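Long-range contacts in ABC transporter, substrate binding protein (Agrobacterium tumefaciens, PDB 3C9H), which probably binds a solute in the periplasm and delivers it to an ABC transporter of the inner membrane, and carries a magnesium ion in the crystal: residues Met96-Lys101 with Val326-Leu332; Ala129-Thr133 with Leu281-Met285. One frame throughout, in Å; residues are numbered along the deposited sequence.

Overall arrangement
Both contacts lie about 14 Å from the centre of the chain and about 14 Å from each other, centre to centre, and contact 2 is nested along the chain inside the loop that contact 1 closes. They meet directly: Val-328 CG2 of contact 1 packs on Ala-131 CB of contact 2 at 3.7 Å. In 129-133, Tyr-130 and Leu-132 face the helix of contact 2, whereas Ala-131 meets the loop of contact 1. The magnesium ion, bound at Ser-41 and Asp-43, touches neither contact: it is about 14 Å from the side chain of Met-96 and about 12 Å from that of Phe-284.

Contact 1: Met96-Lys101 with Val326-Leu332; sequences MDLQVK and VPVSPGL
This is a buried apolar contact between the helix beginning at Met-96 and the loop that follows strand 323-325, burying 372 Å² over both sides. Met-96, Val-100 and Lys-101 supply most of the helical side, with the Asp-97 carbonyl beside them. The Met-96 chain, extended at chi2, brings SD to 3.6 Å from Val-326 CB; a bend at chi3 (67°) then turns CE to 3.3 Å from Val-326 O, and the same methyl also reaches Val-328 CG2. One turn on, Val-100 spreads its two methyls over different partners. CG2 meets Val-328 CG1 at 3.8 Å, while CG1, anti to the backbone N (chi1 170°), lies against the Gly-331 to Leu-332 peptide, 3.5 Å from Leu-332 N. Leu-332 sends CD1 to the helix backbone, 3.5 Å from Lys-101 N, and the same CD1 is 3.8 Å from Lys-101 CB. The polar ends are paired elsewhere, Asp-97 with Arg-341 and Lys-101 with Asp-105, both in salt bridges. A type I turn from Val-328 to Gly-331, closed by Gly-331 N to Val-328 O at 2.9 Å, reverses the loop, consistent with Val-328 and Leu-332 both meeting Val-100. Tyr-335 adds to the apolar cluster. Strands 90-93 and 323-325, which precede the helix and the loop, both pair with strand 258-268, so the contact closes a chain-distant C-terminal segment onto one alpha/beta lobe, as in the periplasmic binding protein fold.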
ATOM      1  N   MET A  96      -7.133  -0.404  -1.765  1.00 18.83           N
ATOM      2  CA  MET A  96      -7.713  -0.135  -3.075  1.00 18.54           C
ATOM      3  C   MET A  96      -9.225  -0.277  -2.997  1.00 19.64           C
ATOM      4  O   MET A  96      -9.975   0.518  -3.551  1.00 21.46           O
ATOM      5  CB  MET A  96      -7.182  -1.111  -4.121  1.00 18.37           C
ATOM      6  CG  MET A  96      -5.651  -1.136  -4.369  1.00 20.17           C
ATOM      7  SD  MET A  96      -5.095  -2.312  -5.626  1.00 13.67           S
ATOM      8  CE  MET A  96      -5.802  -1.574  -7.090  1.00 22.58           C
ATOM      9  N   ASP A  97      -9.645  -1.320  -2.317  1.00 19.67           N
ATOM     10  CA  ASP A  97     -11.046  -1.618  -2.126  1.00 20.96           C
ATOM     11  C   ASP A  97     -11.825  -0.516  -1.399  1.00 20.62           C
ATOM     12  O   ASP A  97     -12.930  -0.147  -1.820  1.00 20.33           O
ATOM     13  CB  ASP A  97     -11.207  -2.992  -1.469  1.00 22.05           C
ATOM     14  CG  ASP A  97     -10.538  -3.109  -0.095  1.00 25.76           C
ATOM     15  OD1 ASP A  97      -9.507  -2.452   0.173  1.00 25.86           O
ATOM     16  OD2 ASP A  97     -11.027  -3.942   0.698  1.00 31.58           O
ATOM     17  N   LEU A  98     -11.230   0.068  -0.366  1.00 20.46           N
ATOM     18  CA  LEU A  98     -11.883   1.131   0.388  1.00 20.51           C
ATOM     19  C   LEU A  98     -11.976   2.397  -0.446  1.00 20.50           C
ATOM     20  O   LEU A  98     -12.926   3.159  -0.304  1.00 19.37           O
ATOM     21  CB  LEU A  98     -11.125   1.424   1.703  1.00 20.68           C
ATOM     22  CG  LEU A  98     -11.096   0.240   2.690  1.00 21.31           C
ATOM     23  CD1 LEU A  98     -10.390   0.593   3.978  1.00 22.39           C
ATOM     24  CD2 LEU A  98     -12.534  -0.326   2.945  1.00 20.72           C
ATOM     25  N   GLN A  99     -10.979   2.629  -1.304  1.00 20.44           N
ATOM     26  CA  GLN A  99     -10.997   3.789  -2.182  1.00 20.02           C
ATOM     27  C   GLN A  99     -12.055   3.664  -3.267  1.00 20.43           C
ATOM     28  O   GLN A  99     -12.751   4.614  -3.574  1.00 19.60           O
ATOM     29  CB  GLN A  99      -9.620   4.029  -2.785  1.00 20.39           C
ATOM     30  CG  GLN A  99      -8.605   4.524  -1.748  1.00 19.75           C
ATOM     31  CD  GLN A  99      -8.796   5.995  -1.396  1.00 20.10           C
ATOM     32  OE1 GLN A  99      -9.639   6.338  -0.558  1.00 19.47           O
ATOM     33  NE2 GLN A  99      -7.994   6.876  -2.021  1.00 18.85           N
ATOM     34  N   VAL A 100     -12.170   2.486  -3.845  1.00 20.78           N
ATOM     35  CA  VAL A 100     -13.214   2.232  -4.846  1.00 21.92           C
ATOM     36  C   VAL A 100     -14.594   2.288  -4.177  1.00 22.05           C
ATOM     37  O   VAL A 100     -15.517   2.868  -4.733  1.00 22.01           O
ATOM     38  CB  VAL A 100     -12.972   0.910  -5.603  1.00 21.97           C
ATOM     39  CG1 VAL A 100     -14.221   0.521  -6.503  1.00 22.36           C
ATOM     40  CG2 VAL A 100     -11.713   1.045  -6.465  1.00 21.56           C
ATOM     41  N   LYS A 101     -14.736   1.728  -2.977  1.00 22.45           N
ATOM     42  CA  LYS A 101     -15.987   1.927  -2.217  1.00 23.59           C
ATOM     43  C   LYS A 101     -16.381   3.396  -1.986  1.00 23.43           C
ATOM     44  O   LYS A 101     -17.530   3.753  -2.217  1.00 23.85           O
ATOM     45  CB  LYS A 101     -15.978   1.159  -0.897  1.00 23.80           C
ATOM     46  CG  LYS A 101     -17.302   1.263  -0.132  1.00 24.72           C
ATOM     47  CD  LYS A 101     -17.373   0.229   0.946  1.00 25.89           C
ATOM     48  CE  LYS A 101     -18.762   0.204   1.649  1.00 27.35           C
ATOM     49  NZ  LYS A 101     -19.963   0.086   0.703  1.00 30.75           N
ATOM     50  N   VAL A 326      -4.148  -5.932  -9.103  1.00 40.00           N
ATOM     51  CA  VAL A 326      -5.578  -5.728  -8.871  1.00 40.86           C
ATOM     52  C   VAL A 326      -6.068  -4.577  -9.793  1.00 42.12           C
ATOM     53  O   VAL A 326      -5.531  -3.463  -9.743  1.00 41.18           O
ATOM     54  CB  VAL A 326      -5.843  -5.366  -7.378  1.00 40.66           C
ATOM     55  CG1 VAL A 326      -7.313  -5.438  -7.060  1.00 39.96           C
ATOM     56  CG2 VAL A 326      -5.023  -6.286  -6.421  1.00 40.42           C
ATOM     57  N   PRO A 327      -7.066  -4.850 -10.657  1.00 43.50           N
ATOM     58  CA  PRO A 327      -7.617  -3.809 -11.543  1.00 44.24           C
ATOM     59  C   PRO A 327      -8.652  -2.912 -10.836  1.00 45.25           C
ATOM     60  O   PRO A 327      -9.345  -3.373  -9.919  1.00 45.96           O
ATOM     61  CB  PRO A 327      -8.275  -4.617 -12.662  1.00 44.74           C
ATOM     62  CG  PRO A 327      -8.693  -5.924 -11.994  1.00 44.59           C
ATOM     63  CD  PRO A 327      -7.724  -6.160 -10.850  1.00 44.28           C
ATOM     64  N   VAL A 328      -8.745  -1.651 -11.263  1.00 45.59           N
ATOM     65  CA  VAL A 328      -9.655  -0.651 -10.652  1.00 46.30           C
ATOM     66  C   VAL A 328     -10.937  -0.428 -11.483  1.00 47.35           C
ATOM     67  O   VAL A 328     -12.024  -0.184 -10.939  1.00 47.09           O
ATOM     68  CB  VAL A 328      -8.950   0.722 -10.529  1.00 45.91           C
ATOM     69  CG1 VAL A 328      -9.748   1.667  -9.660  1.00 45.25           C
ATOM     70  CG2 VAL A 328      -7.532   0.566  -9.981  1.00 46.67           C
ATOM     71  N   SER A 329     -10.781  -0.501 -12.808  1.00 48.61           N
ATOM     72  CA  SER A 329     -11.810  -0.110 -13.779  1.00 49.39           C
ATOM     73  C   SER A 329     -13.147  -0.875 -13.712  1.00 50.57           C
ATOM     74  O   SER A 329     -14.185  -0.313 -14.101  1.00 51.00           O
ATOM     75  CB  SER A 329     -11.231  -0.200 -15.197  1.00 49.36           C
ATOM     76  OG  SER A 329     -10.684  -1.491 -15.455  1.00 48.43           O
ATOM     77  N   PRO A 330     -13.141  -2.149 -13.251  1.00 51.61           N
ATOM     78  CA  PRO A 330     -14.443  -2.821 -13.088  1.00 52.15           C
ATOM     79  C   PRO A 330     -15.213  -2.293 -11.877  1.00 52.82           C
ATOM     80  O   PRO A 330     -16.428  -2.457 -11.800  1.00 52.95           O
ATOM     81  CB  PRO A 330     -14.072  -4.309 -12.890  1.00 52.55           C
ATOM     82  CG  PRO A 330     -12.591  -4.413 -13.169  1.00 52.35           C
ATOM     83  CD  PRO A 330     -12.032  -3.046 -12.878  1.00 52.06           C
ATOM     84  N   GLY A 331     -14.508  -1.676 -10.934  1.00 53.12           N
ATOM     85  CA  GLY A 331     -15.167  -1.058  -9.798  1.00 53.22           C
ATOM     86  C   GLY A 331     -15.340  -2.044  -8.665  1.00 53.61           C
ATOM     87  O   GLY A 331     -14.536  -2.972  -8.484  1.00 53.29           O
ATOM     88  N   LEU A 332     -16.406  -1.839  -7.903  1.00 53.93           N
ATOM     89  CA  LEU A 332     -16.502  -2.412  -6.559  1.00 54.04           C
ATOM     90  C   LEU A 332     -16.658  -3.944  -6.590  1.00 54.23           C
ATOM     91  O   LEU A 332     -16.255  -4.640  -5.647  1.00 54.28           O
ATOM     92  CB  LEU A 332     -17.637  -1.712  -5.781  1.00 54.31           C
ATOM     93  CG  LEU A 332     -17.550  -1.594  -4.252  1.00 53.93           C
ATOM     94  CD1 LEU A 332     -16.112  -1.394  -3.739  1.00 53.67           C
ATOM     95  CD2 LEU A 332     -18.485  -0.480  -3.802  1.00 53.23           C
TER

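Contact 2: Ala129-Thr133 with Leu281-Met285; sequences AYALT and LEFFM
Met-285 lays its sulfur over one face of the Tyr-130 ring: SD stands 4.2 Å from the ring centroid and only 10° off the ring normal, the geometry of a Met-aromatic contact. A bend at chi3 (80°) turns the terminal methyl toward the CD1-CE1 bond of the ring, where CE is 3.6 Å from Tyr-130 CD1 and 3.7 Å from Tyr-130 CE1. Leu-281, one helical turn earlier, comes obliquely from the same side of the ring plane but at its CD2-CE2 bond, with Leu-281 CD2 3.8 Å from Tyr-130 CD2. The tyrosine thus has helix side chains at both CD1 and CD2, while its hydroxyl is hydrogen-bonded beyond the contact, to Ser-111 O and Ser-116 OG.

Two residues along, Leu-132 divides its methyls among three helix residues. CD2 presses on Met-285 CG at 3.6 Å, whereas CD1 lies 4.0 Å from Leu-281 CD1 and 4.1 Å from Phe-284 CB. With chi1 near -58°, CG stands anti to the carbonyl carbon, and the fork points at the helix, crossing these chains at about a right angle. All five touching residues are buried, and 270 Å² is buried, both sides summed. Around them, Phe-92 of strand 90-93 touches Leu-132 and meets Phe-284 edge-to-face, and Trp-119 packs on Met-285. Tyr-130 and Leu-132 also join strand 258-268 by backbone hydrogen bonds to Gly-265 and Arg-263. A helix packed on a sheet through such an apolar layer is the alpha/beta construction of a lobe in the periplasmic binding protein fold.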
ATOM      1  N   ALA A 129     -11.267   7.650  -9.421  1.00 19.97           N
ATOM      2  CA  ALA A 129     -10.224   6.930  -8.691  1.00 19.51           C
ATOM      3  C   ALA A 129      -9.139   6.440  -9.654  1.00 19.55           C
ATOM      4  O   ALA A 129      -9.428   5.736 -10.660  1.00 20.32           O
ATOM      5  CB  ALA A 129     -10.829   5.734  -7.974  1.00 18.99           C
ATOM      6  N   TYR A 130      -7.903   6.825  -9.371  1.00 18.40           N
ATOM      7  CA  TYR A 130      -6.763   6.487 -10.200  1.00 18.56           C
ATOM      8  C   TYR A 130      -5.723   5.695  -9.427  1.00 18.47           C
ATOM      9  O   TYR A 130      -5.262   6.130  -8.359  1.00 17.77           O
ATOM     10  CB  TYR A 130      -6.097   7.764 -10.703  1.00 18.39           C
ATOM     11  CG  TYR A 130      -6.956   8.649 -11.587  1.00 18.16           C
ATOM     12  CD1 TYR A 130      -6.920   8.500 -12.955  1.00 19.30           C
ATOM     13  CD2 TYR A 130      -7.763   9.669 -11.055  1.00 17.64           C
ATOM     14  CE1 TYR A 130      -7.685   9.317 -13.804  1.00 18.88           C
ATOM     15  CE2 TYR A 130      -8.535  10.488 -11.897  1.00 18.05           C
ATOM     16  CZ  TYR A 130      -8.482  10.303 -13.267  1.00 18.28           C
ATOM     17  OH  TYR A 130      -9.195  11.088 -14.116  1.00 18.16           O
ATOM     18  N   ALA A 131      -5.317   4.572  -9.988  1.00 18.83           N
ATOM     19  CA  ALA A 131      -4.211   3.782  -9.466  1.00 19.28           C
ATOM     20  C   ALA A 131      -2.934   4.453  -9.905  1.00 20.30           C
ATOM     21  O   ALA A 131      -2.741   4.698 -11.110  1.00 21.36           O
ATOM     22  CB  ALA A 131      -4.243   2.351 -10.038  1.00 19.75           C
ATOM     23  N   LEU A 132      -2.035   4.723  -8.976  1.00 20.07           N
ATOM     24  CA  LEU A 132      -0.846   5.559  -9.280  1.00 20.02           C
ATOM     25  C   LEU A 132       0.530   4.911  -9.137  1.00 20.78           C
ATOM     26  O   LEU A 132       1.537   5.516  -9.544  1.00 20.72           O
ATOM     27  CB  LEU A 132      -0.891   6.842  -8.430  1.00 20.64           C
ATOM     28  CG  LEU A 132      -2.152   7.690  -8.632  1.00 20.90           C
ATOM     29  CD1 LEU A 132      -2.268   8.778  -7.520  1.00 21.84           C
ATOM     30  CD2 LEU A 132      -2.150   8.317 -10.022  1.00 22.88           C
ATOM     31  N   THR A 133       0.577   3.720  -8.529  1.00 21.38           N
ATOM     32  CA  THR A 133       1.808   3.008  -8.244  1.00 21.30           C
ATOM     33  C   THR A 133       1.582   1.529  -8.556  1.00 22.11           C
ATOM     34  O   THR A 133       0.454   1.103  -8.793  1.00 22.75           O
ATOM     35  CB  THR A 133       2.185   3.110  -6.746  1.00 21.32           C
ATOM     36  OG1 THR A 133       1.241   2.354  -5.953  1.00 20.26           O
ATOM     37  CG2 THR A 133       2.230   4.584  -6.277  1.00 19.54           C
ATOM     38  N   LEU A 281      -3.221  15.669  -7.500  1.00 21.45           N
ATOM     39  CA  LEU A 281      -3.443  14.453  -8.308  1.00 21.97           C
ATOM     40  C   LEU A 281      -2.770  14.526  -9.674  1.00 22.56           C
ATOM     41  O   LEU A 281      -2.049  13.612 -10.086  1.00 22.24           O
ATOM     42  CB  LEU A 281      -4.947  14.202  -8.457  1.00 22.03           C
ATOM     43  CG  LEU A 281      -5.370  13.028  -9.309  1.00 22.13           C
ATOM     44  CD1 LEU A 281      -4.648  11.693  -8.891  1.00 18.06           C
ATOM     45  CD2 LEU A 281      -6.892  12.898  -9.295  1.00 18.97           C
ATOM     46  N   GLU A 282      -2.976  15.625 -10.386  1.00 23.76           N
ATOM     47  CA  GLU A 282      -2.288  15.839 -11.647  1.00 24.94           C
ATOM     48  C   GLU A 282      -0.761  15.710 -11.478  1.00 24.55           C
ATOM     49  O   GLU A 282      -0.099  15.078 -12.310  1.00 24.93           O
ATOM     50  CB  GLU A 282      -2.637  17.220 -12.206  1.00 25.58           C
ATOM     51  CG  GLU A 282      -2.283  17.425 -13.650  1.00 27.29           C
ATOM     52  CD  GLU A 282      -3.081  18.561 -14.248  1.00 30.01           C
ATOM     53  OE1 GLU A 282      -2.916  19.687 -13.723  1.00 38.09           O
ATOM     54  OE2 GLU A 282      -3.886  18.321 -15.197  1.00 37.30           O
ATOM     55  N   PHE A 283      -0.208  16.286 -10.410  1.00 24.40           N
ATOM     56  CA  PHE A 283       1.220  16.163 -10.178  1.00 24.29           C
ATOM     57  C   PHE A 283       1.656  14.697  -9.968  1.00 24.22           C
ATOM     58  O   PHE A 283       2.639  14.244 -10.557  1.00 24.64           O
ATOM     59  CB  PHE A 283       1.691  17.055  -9.026  1.00 25.69           C
ATOM     60  CG  PHE A 283       3.157  16.909  -8.734  1.00 24.63           C
ATOM     61  CD1 PHE A 283       4.102  17.629  -9.459  1.00 27.62           C
ATOM     62  CD2 PHE A 283       3.588  15.994  -7.797  1.00 26.80           C
ATOM     63  CE1 PHE A 283       5.463  17.449  -9.207  1.00 27.48           C
ATOM     64  CE2 PHE A 283       4.960  15.800  -7.539  1.00 27.85           C
ATOM     65  CZ  PHE A 283       5.891  16.514  -8.244  1.00 26.72           C
ATOM     66  N   PHE A 284       0.914  13.960  -9.145  1.00 23.98           N
ATOM     67  CA  PHE A 284       1.154  12.542  -8.941  1.00 24.18           C
ATOM     68  C   PHE A 284       1.044  11.707 -10.222  1.00 23.95           C
ATOM     69  O   PHE A 284       1.634  10.646 -10.287  1.00 23.95           O
ATOM     70  CB  PHE A 284       0.223  11.971  -7.858  1.00 25.01           C
ATOM     71  CG  PHE A 284       0.790  12.087  -6.457  1.00 26.05           C
ATOM     72  CD1 PHE A 284       0.966  10.948  -5.656  1.00 27.90           C
ATOM     73  CD2 PHE A 284       1.185  13.323  -5.955  1.00 26.80           C
ATOM     74  CE1 PHE A 284       1.501  11.047  -4.388  1.00 27.05           C
ATOM     75  CE2 PHE A 284       1.732  13.433  -4.689  1.00 28.61           C
ATOM     76  CZ  PHE A 284       1.888  12.297  -3.900  1.00 27.46           C
ATOM     77  N   MET A 285       0.275  12.172 -11.204  1.00 23.60           N
ATOM     78  CA  MET A 285       0.085  11.462 -12.482  1.00 23.77           C
ATOM     79  C   MET A 285       1.125  11.882 -13.526  1.00 25.22           C
ATOM     80  O   MET A 285       1.324  11.164 -14.518  1.00 26.94           O
ATOM     81  CB  MET A 285      -1.320  11.738 -13.051  1.00 23.36           C
ATOM     82  CG  MET A 285      -2.511  11.111 -12.277  1.00 22.94           C
ATOM     83  SD  MET A 285      -4.138  11.630 -12.902  1.00 15.75           S
ATOM     84  CE  MET A 285      -4.263  10.533 -14.321  1.00 18.59           C
TER